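Local coordinates for protein EreC (Klebsiella pneumoniae, PDB 6XCQ) that probably hydrolyses the ester bond of the erythromycin macrolactone ring, an activity linked to bacterial resistance to macrolide antibiotics, at residues Arg37-Pro42 with Asn48-Leu53; Ser76-Ser81 with Ala423-Pro428; Thr189-Ser194 with Gly208-Ala213. The protein carries 1 engineered substitution. All blocks are in the same frame, centred on the assembly; numbering follows the deposited sequence.

Contact 1. Residues Arg37-Pro42 with Asn48-Leu53; sequences RTLLQP and NEFEIL
Glu49 reaches across to the backbone N-H groups of Arg37 and Thr38. Its CB lies 4.2 Å above the plane of the Phe50 ring, offset toward the rim. Beyond CG the chain is extended (chi2 -175°), which carries CD out to the opposite segment. The two carboxylate oxygens then lie beside consecutive peptide N-H groups. OE2 accepts from Arg37 N at 2.9 Å, met from above the carboxylate plane by 36°. OE1 accepts from Thr38 N at 2.9 Å through its syn lone pair. The hydroxyl of the same threonine is a second donor to it, with Thr38 OG1 2.7 Å from Glu49 OE1 and arriving 46° out of the plane. Both groups of Thr38 can reach one oxygen because OG1 is tucked between the backbone N and carbonyl carbon of its own residue. Thr36 OG1 adds a further bond to OE1, and Asp46 N bonds to Thr38 OG1. So many donors round a buried carboxylate should fix its rotation and probably favour the ionised form. The guanidinium of Arg37 does not contribute directly: Arg37 NE stays 5.4 Å from Glu49 OE2, and NH1 forms a salt bridge with Asp391. One residue further along each segment, Leu39 CD1 meets the edge of the Phe50 ring, 3.6 Å from CE1, the two side chains crossing at about a right angle. A type I turn from Thr38 to Gln41 then redirects the chain. The whole contact lies in the long loop between strand 33-36 and helix 54-57. Phe50 rests on Leu394 of strand 392-396, while Leu39 touches Val425 and Val427 of strand 423-427 and Ala78 of helix 73-90.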
loop_
_atom_site.group_PDB
_atom_site.type_symbol
_atom_site.label_atom_id
_atom_site.label_comp_id
_atom_site.label_asym_id
_atom_site.label_seq_id
_atom_site.Cartn_x
_atom_site.Cartn_y
_atom_site.Cartn_z
ATOM N N ARG A 37 -0.717 23.792 12.289
ATOM C CA ARG A 37 -1.269 23.520 13.610
ATOM C C ARG A 37 -2.526 22.657 13.565
ATOM O O ARG A 37 -2.904 22.082 14.591
ATOM C CB ARG A 37 -1.539 24.849 14.323
ATOM C CG ARG A 37 -0.317 25.748 14.191
ATOM C CD ARG A 37 -0.196 26.835 15.208
ATOM N NE ARG A 37 0.905 27.706 14.804
ATOM C CZ ARG A 37 2.178 27.525 15.157
ATOM N NH1 ARG A 37 2.527 26.517 15.958
ATOM N NH2 ARG A 37 3.102 28.369 14.723
ATOM N N THR A 38 -3.165 22.523 12.410
ATOM C CA THR A 38 -4.408 21.770 12.337
ATOM C C THR A 38 -4.233 20.387 11.710
ATOM O O THR A 38 -5.218 19.650 11.599
ATOM C CB THR A 38 -5.477 22.573 11.575
ATOM O OG1 THR A 38 -5.145 22.674 10.183
ATOM C CG2 THR A 38 -5.602 23.984 12.170
ATOM N N LEU A 39 -3.003 19.998 11.345
ATOM C CA LEU A 39 -2.810 18.757 10.590
ATOM C C LEU A 39 -3.374 17.548 11.329
ATOM O O LEU A 39 -3.949 16.646 10.707
ATOM C CB LEU A 39 -1.329 18.536 10.295
ATOM C CG LEU A 39 -0.970 17.216 9.594
ATOM C CD1 LEU A 39 -1.374 17.246 8.129
ATOM C CD2 LEU A 39 0.517 16.908 9.726
ATOM N N LEU A 40 -3.234 17.508 12.652
ATOM C CA LEU A 40 -3.689 16.349 13.402
ATOM C C LEU A 40 -5.130 16.489 13.869
ATOM O O LEU A 40 -5.581 15.702 14.705
ATOM C CB LEU A 40 -2.761 16.094 14.590
ATOM C CG LEU A 40 -1.292 15.913 14.187
ATOM C CD1 LEU A 40 -0.409 15.816 15.418
ATOM C CD2 LEU A 40 -1.093 14.704 13.262
ATOM N N GLN A 41 -5.869 17.455 13.332
ATOM C CA GLN A 41 -7.263 17.682 13.705
ATOM C C GLN A 41 -8.104 17.759 12.439
ATOM O O GLN A 41 -8.507 18.849 12.011
ATOM C CB GLN A 41 -7.385 18.935 14.577
ATOM C CG GLN A 41 -6.437 18.867 15.777
ATOM C CD GLN A 41 -6.670 19.966 16.781
ATOM O OE1 GLN A 41 -7.800 20.407 16.973
ATOM N NE2 GLN A 41 -5.598 20.419 17.433
ATOM N N PRO A 42 -8.405 16.607 11.825
ATOM C CA PRO A 42 -9.115 16.616 10.536
ATOM C C PRO A 42 -10.454 17.337 10.560
ATOM O O PRO A 42 -10.883 17.853 9.522
ATOM C CB PRO A 42 -9.305 15.120 10.234
ATOM C CG PRO A 42 -8.304 14.409 11.077
ATOM C CD PRO A 42 -8.122 15.242 12.298
ATOM N N ASN A 48 -5.596 26.891 4.700
ATOM C CA ASN A 48 -4.492 27.777 4.334
ATOM C C ASN A 48 -3.149 27.132 4.610
ATOM O O ASN A 48 -2.164 27.448 3.934
ATOM C CB ASN A 48 -4.572 29.108 5.088
ATOM C CG ASN A 48 -5.841 29.852 4.793
ATOM O OD1 ASN A 48 -6.003 30.395 3.709
ATOM N ND2 ASN A 48 -6.767 29.852 5.746
ATOM N N GLU A 49 -3.085 26.241 5.608
ATOM C CA GLU A 49 -1.808 25.632 5.977
ATOM C C GLU A 49 -1.289 24.671 4.906
ATOM O O GLU A 49 -0.101 24.344 4.912
ATOM C CB GLU A 49 -1.942 24.912 7.322
ATOM C CG GLU A 49 -2.428 25.812 8.441
ATOM C CD GLU A 49 -2.456 25.122 9.804
ATOM O OE1 GLU A 49 -2.798 23.924 9.894
ATOM O OE2 GLU A 49 -2.110 25.782 10.797
ATOM N N PHE A 50 -2.141 24.229 3.984
ATOM C CA PHE A 50 -1.734 23.291 2.942
ATOM C C PHE A 50 -1.567 23.955 1.579
ATOM O O PHE A 50 -1.314 23.261 0.588
ATOM C CB PHE A 50 -2.734 22.128 2.894
ATOM C CG PHE A 50 -2.955 21.511 4.248
ATOM C CD1 PHE A 50 -2.049 20.598 4.758
ATOM C CD2 PHE A 50 -4.013 21.916 5.051
ATOM C CE1 PHE A 50 -2.208 20.072 6.029
ATOM C CE2 PHE A 50 -4.185 21.390 6.322
ATOM C CZ PHE A 50 -3.276 20.467 6.816
ATOM N N GLU A 51 -1.656 25.289 1.513
ATOM C CA GLU A 51 -1.539 25.977 0.225
ATOM C C GLU A 51 -0.184 25.735 -0.409
ATOM O O GLU A 51 -0.050 25.809 -1.635
ATOM C CB GLU A 51 -1.773 27.482 0.391
ATOM N N ILE A 52 0.831 25.443 0.411
ATOM C CA ILE A 52 2.168 25.150 -0.088
ATOM C C ILE A 52 2.174 23.958 -1.042
ATOM O O ILE A 52 3.064 23.846 -1.891
ATOM C CB ILE A 52 3.103 24.941 1.128
ATOM C CG1 ILE A 52 4.533 24.635 0.724
ATOM C CG2 ILE A 52 2.589 23.834 2.018
ATOM C CD1 ILE A 52 5.402 24.325 1.934
ATOM N N LEU A 53 1.186 23.068 -0.938
ATOM C CA LEU A 53 1.112 21.882 -1.783
ATOM C C LEU A 53 0.359 22.116 -3.082
ATOM O O LEU A 53 0.401 21.249 -3.965
ATOM C CB LEU A 53 0.421 20.734 -1.038
ATOM C CG LEU A 53 0.934 20.305 0.334
ATOM C CD1 LEU A 53 0.003 19.266 0.961
ATOM C CD2 LEU A 53 2.343 19.766 0.227
#

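Contact 2. Residues Ser76-Ser81 with Ala423-Pro428; sequences SLARAS and AIVCVP
Ala78 presents its methyl to two valines of strand 423-427, and the torsions of these valines decide which branch meets it. In Val425 the CG1 methyl is trans to the main-chain nitrogen (chi1 171°) and comes to 4.4 Å from Ala78 CB. In Val427 chi1 is -58°, which sets CG1 opposite the carbonyl carbon instead, yet brings that methyl to the same 4.4 Å from Ala78 CB. The two conformers differ, but in each case CG1 faces the helix and CG2 stands further from the alanine. Being two residues apart on a strand, both valines project from one face of the large mixed sheet, where helix 73-90 lies over strand 423-427 in the layered alpha/beta body of the esterase. The strand is held in the sheet by backbone bonds of Val425 to Ala342 and Thr344 on one neighbour, and of Cys426 to Cys393, a disulfide partner of Cys387, on the other. The approach of helix to strand is purely apolar, through van der Waals distances that are far from tight. Phe343 of strand 338-345 touches both Ala78 and Val425.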
loop_
_atom_site.group_PDB
_atom_site.type_symbol
_atom_site.label_atom_id
_atom_site.label_comp_id
_atom_site.label_asym_id
_atom_site.label_seq_id
_atom_site.Cartn_x
_atom_site.Cartn_y
_atom_site.Cartn_z
ATOM N N SER A 76 -2.204 8.265 10.900
ATOM C CA SER A 76 -3.588 8.153 10.439
ATOM C C SER A 76 -4.293 9.501 10.495
ATOM O O SER A 76 -5.026 9.858 9.564
ATOM C CB SER A 76 -4.356 7.108 11.251
ATOM O OG SER A 76 -3.840 5.816 11.007
ATOM N N LEU A 77 -4.063 10.268 11.560
ATOM C CA LEU A 77 -4.657 11.597 11.655
ATOM C C LEU A 77 -4.228 12.482 10.489
ATOM O O LEU A 77 -5.067 13.133 9.851
ATOM C CB LEU A 77 -4.278 12.248 12.988
ATOM C CG LEU A 77 -5.125 11.793 14.172
ATOM C CD1 LEU A 77 -4.547 12.324 15.489
ATOM C CD2 LEU A 77 -6.586 12.229 13.992
ATOM N N ALA A 78 -2.919 12.536 10.211
ATOM C CA ALA A 78 -2.433 13.381 9.122
ATOM C C ALA A 78 -2.959 12.902 7.778
ATOM O O ALA A 78 -3.236 13.717 6.894
ATOM C CB ALA A 78 -0.902 13.420 9.100
ATOM N N ARG A 79 -3.087 11.585 7.597
ATOM C CA ARG A 79 -3.638 11.076 6.342
ATOM C C ARG A 79 -5.075 11.537 6.151
ATOM O O ARG A 79 -5.455 11.962 5.056
ATOM C CB ARG A 79 -3.570 9.552 6.300
ATOM C CG ARG A 79 -2.200 9.026 5.983
ATOM C CD ARG A 79 -2.177 7.521 6.016
ATOM N NE ARG A 79 -1.045 7.028 5.246
ATOM C CZ ARG A 79 -0.744 5.747 5.094
ATOM N NH1 ARG A 79 -1.492 4.815 5.673
ATOM N NH2 ARG A 79 0.310 5.403 4.363
ATOM N N ALA A 80 -5.887 11.466 7.209
ATOM C CA ALA A 80 -7.270 11.911 7.093
ATOM C C ALA A 80 -7.337 13.384 6.719
ATOM O O ALA A 80 -8.146 13.782 5.870
ATOM C CB ALA A 80 -8.020 11.648 8.397
ATOM N N SER A 81 -6.480 14.209 7.327
ATOM C CA SER A 81 -6.483 15.631 6.985
ATOM C C SER A 81 -6.100 15.855 5.525
ATOM O O SER A 81 -6.716 16.667 4.828
ATOM C CB SER A 81 -5.531 16.396 7.908
ATOM O OG SER A 81 -6.083 16.474 9.216
ATOM N N ALA A 423 7.152 16.258 -1.302
ATOM C CA ALA A 423 6.966 17.029 -0.077
ATOM C C ALA A 423 7.157 16.102 1.113
ATOM O O ALA A 423 7.178 14.880 0.966
ATOM C CB ALA A 423 5.589 17.698 -0.018
ATOM N N ILE A 424 7.309 16.701 2.301
ATOM C CA ILE A 424 7.458 15.964 3.555
ATOM C C ILE A 424 6.488 16.522 4.583
ATOM O O ILE A 424 6.382 17.744 4.758
ATOM C CB ILE A 424 8.884 16.025 4.133
ATOM C CG1 ILE A 424 9.968 15.869 3.052
ATOM C CG2 ILE A 424 9.037 14.952 5.203
ATOM C CD1 ILE A 424 10.161 14.436 2.549
ATOM N N VAL A 425 5.814 15.616 5.286
ATOM C CA VAL A 425 4.946 15.924 6.418
ATOM C C VAL A 425 5.615 15.365 7.662
ATOM O O VAL A 425 5.980 14.185 7.694
ATOM C CB VAL A 425 3.549 15.309 6.203
ATOM C CG1 VAL A 425 2.677 15.412 7.427
ATOM C CG2 VAL A 425 2.873 15.939 4.998
ATOM N N CYS A 426 5.768 16.192 8.692
ATOM C CA CYS A 426 6.461 15.747 9.893
ATOM C C CYS A 426 5.628 16.098 11.121
ATOM O O CYS A 426 5.292 17.267 11.326
ATOM C CB CYS A 426 7.855 16.375 9.966
ATOM S SG CYS A 426 8.822 15.799 11.393
ATOM N N VAL A 427 5.269 15.086 11.910
ATOM C CA VAL A 427 4.417 15.260 13.087
ATOM C C VAL A 427 5.290 15.202 14.341
ATOM O O VAL A 427 6.451 14.774 14.266
ATOM C CB VAL A 427 3.295 14.206 13.112
ATOM C CG1 VAL A 427 2.437 14.306 11.830
ATOM C CG2 VAL A 427 3.886 12.794 13.273
ATOM N N PRO A 428 4.801 15.642 15.505
ATOM C CA PRO A 428 5.697 15.754 16.667
ATOM C C PRO A 428 6.067 14.425 17.305
ATOM O O PRO A 428 7.107 14.346 17.974
ATOM C CB PRO A 428 4.894 16.633 17.645
ATOM C CG PRO A 428 3.948 17.406 16.786
ATOM C CD PRO A 428 3.561 16.420 15.699
#

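Contact 3. Residues Thr189-Ser194 with Gly208-Ala213; sequences THLLAS and GEMETA
Two torsions of Met210 set its reach toward Leu191: the chain runs extended through chi2 (179°) and then bends at chi3 (53°), swinging the terminal methyl round to the end of the opposite helix. CE ends 3.5 Å from Leu191 O, with Met210 SD somewhat further from that oxygen, at 4.0 Å. The leucine side chain contributes more loosely, its CD2 standing 4.5 Å from Met210 CE; its chi1 of -106° is well off a staggered value. Leu191 is the last residue of helix 182-191, and Leu192 is the first to leave helical geometry. Met210 in turn belongs to the short link between helices 200-208 and 212-231, directly ahead of Glu211, the N-cap residue of the second of these, so the thioether spans from one helix start to another helix end within the helical part of the esterase. Gln214 OE1 accepts from Glu211 N in that first turn. Nearer the base of the methionine, Ser194 OG lies 4.1 Å from Met210 CG, a distance of mere van der Waals contact, while Ser194 O accepts a hydrogen bond from Lys206 NZ. Leu191 continues the packing on to Gln214 and Lys217, and Met210 touches Gln215.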
loop_
_atom_site.group_PDB
_atom_site.type_symbol
_atom_site.label_atom_id
_atom_site.label_comp_id
_atom_site.label_asym_id
_atom_site.label_seq_id
_atom_site.Cartn_x
_atom_site.Cartn_y
_atom_site.Cartn_z
ATOM N N THR A 189 -6.239 -24.649 -7.262
ATOM C CA THR A 189 -6.842 -24.363 -5.968
ATOM C C THR A 189 -6.438 -25.400 -4.932
ATOM O O THR A 189 -6.060 -25.054 -3.804
ATOM C CB THR A 189 -8.357 -24.321 -6.115
ATOM O OG1 THR A 189 -8.693 -23.466 -7.219
ATOM C CG2 THR A 189 -8.996 -23.811 -4.839
ATOM N N HIS A 190 -6.527 -26.681 -5.293
ATOM C CA HIS A 190 -6.129 -27.733 -4.369
ATOM C C HIS A 190 -4.638 -27.674 -4.087
ATOM O O HIS A 190 -4.218 -27.784 -2.929
ATOM C CB HIS A 190 -6.516 -29.101 -4.928
ATOM C CG HIS A 190 -7.982 -29.387 -4.845
ATOM N ND1 HIS A 190 -8.805 -29.395 -5.951
ATOM C CD2 HIS A 190 -8.778 -29.653 -3.782
ATOM C CE1 HIS A 190 -10.043 -29.665 -5.576
ATOM N NE2 HIS A 190 -10.053 -29.827 -4.265
ATOM N N LEU A 191 -3.825 -27.483 -5.132
ATOM C CA LEU A 191 -2.381 -27.436 -4.950
ATOM C C LEU A 191 -1.969 -26.371 -3.943
ATOM O O LEU A 191 -0.952 -26.530 -3.257
ATOM C CB LEU A 191 -1.691 -27.179 -6.285
ATOM C CG LEU A 191 -0.980 -28.348 -6.949
ATOM C CD1 LEU A 191 -0.682 -27.996 -8.390
ATOM C CD2 LEU A 191 0.301 -28.644 -6.192
ATOM N N LEU A 192 -2.745 -25.294 -3.822
ATOM C CA LEU A 192 -2.360 -24.151 -2.998
ATOM C C LEU A 192 -3.250 -23.974 -1.773
ATOM O O LEU A 192 -3.258 -22.893 -1.173
ATOM C CB LEU A 192 -2.378 -22.875 -3.836
ATOM C CG LEU A 192 -1.491 -22.874 -5.071
ATOM C CD1 LEU A 192 -1.982 -21.790 -6.013
ATOM C CD2 LEU A 192 -0.057 -22.632 -4.677
ATOM N N ALA A 193 -3.998 -25.008 -1.386
ATOM C CA ALA A 193 -4.959 -24.845 -0.299
ATOM C C ALA A 193 -4.269 -24.622 1.042
ATOM O O ALA A 193 -4.828 -23.952 1.918
ATOM C CB ALA A 193 -5.886 -26.055 -0.228
ATOM N N SER A 194 -3.055 -25.148 1.213
ATOM C CA SER A 194 -2.334 -24.993 2.469
ATOM C C SER A 194 -1.779 -23.593 2.676
ATOM O O SER A 194 -1.244 -23.315 3.753
ATOM C CB SER A 194 -1.185 -25.995 2.544
ATOM O OG SER A 194 -0.089 -25.542 1.781
ATOM N N GLY A 208 6.903 -22.702 2.161
ATOM C CA GLY A 208 8.129 -23.462 2.334
ATOM C C GLY A 208 7.915 -24.893 2.779
ATOM O O GLY A 208 8.833 -25.711 2.650
ATOM N N GLU A 209 6.725 -25.220 3.288
ATOM C CA GLU A 209 6.426 -26.601 3.643
ATOM C C GLU A 209 6.018 -27.448 2.440
ATOM O O GLU A 209 6.010 -28.682 2.539
ATOM C CB GLU A 209 5.334 -26.627 4.713
ATOM C CG GLU A 209 5.869 -26.306 6.104
ATOM C CD GLU A 209 4.788 -25.871 7.073
ATOM O OE1 GLU A 209 5.140 -25.284 8.120
ATOM O OE2 GLU A 209 3.591 -26.110 6.791
ATOM N N MET A 210 5.683 -26.824 1.311
ATOM C CA MET A 210 5.385 -27.587 0.105
ATOM C C MET A 210 6.672 -28.132 -0.506
ATOM O O MET A 210 7.743 -27.532 -0.397
ATOM C CB MET A 210 4.653 -26.716 -0.926
ATOM C CG MET A 210 3.285 -26.214 -0.490
ATOM S SD MET A 210 2.481 -25.160 -1.730
ATOM C CE MET A 210 2.573 -26.238 -3.152
ATOM N N GLU A 211 6.558 -29.282 -1.156
ATOM C CA GLU A 211 7.669 -29.795 -1.942
ATOM C C GLU A 211 7.971 -28.846 -3.095
ATOM O O GLU A 211 7.080 -28.192 -3.637
ATOM C CB GLU A 211 7.335 -31.192 -2.483
ATOM C CG GLU A 211 7.335 -32.279 -1.418
ATOM C CD GLU A 211 8.726 -32.520 -0.845
ATOM O OE1 GLU A 211 8.935 -32.262 0.361
ATOM O OE2 GLU A 211 9.614 -32.968 -1.605
ATOM N N THR A 212 9.245 -28.788 -3.482
ATOM C CA THR A 212 9.642 -27.904 -4.571
ATOM C C THR A 212 8.873 -28.219 -5.851
ATOM O O THR A 212 8.468 -27.306 -6.578
ATOM C CB THR A 212 11.147 -28.012 -4.808
ATOM O OG1 THR A 212 11.842 -27.502 -3.662
ATOM C CG2 THR A 212 11.556 -27.202 -6.017
ATOM N N ALA A 213 8.643 -29.505 -6.131
ATOM C CA ALA A 213 7.954 -29.867 -7.366
ATOM C C ALA A 213 6.511 -29.378 -7.369
ATOM O O ALA A 213 6.003 -28.962 -8.416
ATOM C CB ALA A 213 8.006 -31.378 -7.588
#

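From the N terminus, contact 1 closes first, a short loop of five residues between its segments just after strand 33-36. Contact 2 opens next, from helix 73-90, and closes only near the C terminus on strand 423-427, enclosing most of the chain. Contact 3 is nested within that long loop, joining the end of helix 182-191 to the start of helix 212-231. Contacts 1 and 2 touch, their centres about 9 Å apart: Leu39 O lies 2.6 Å from Ser81 OG, a probable hydrogen bond to the helix, and Leu39 CD2 packs 3.5 Å from Val425 CG1 in the sheet. Contact 3 lies across the chain's centre, about 42 Å from contact 2, centre to centre.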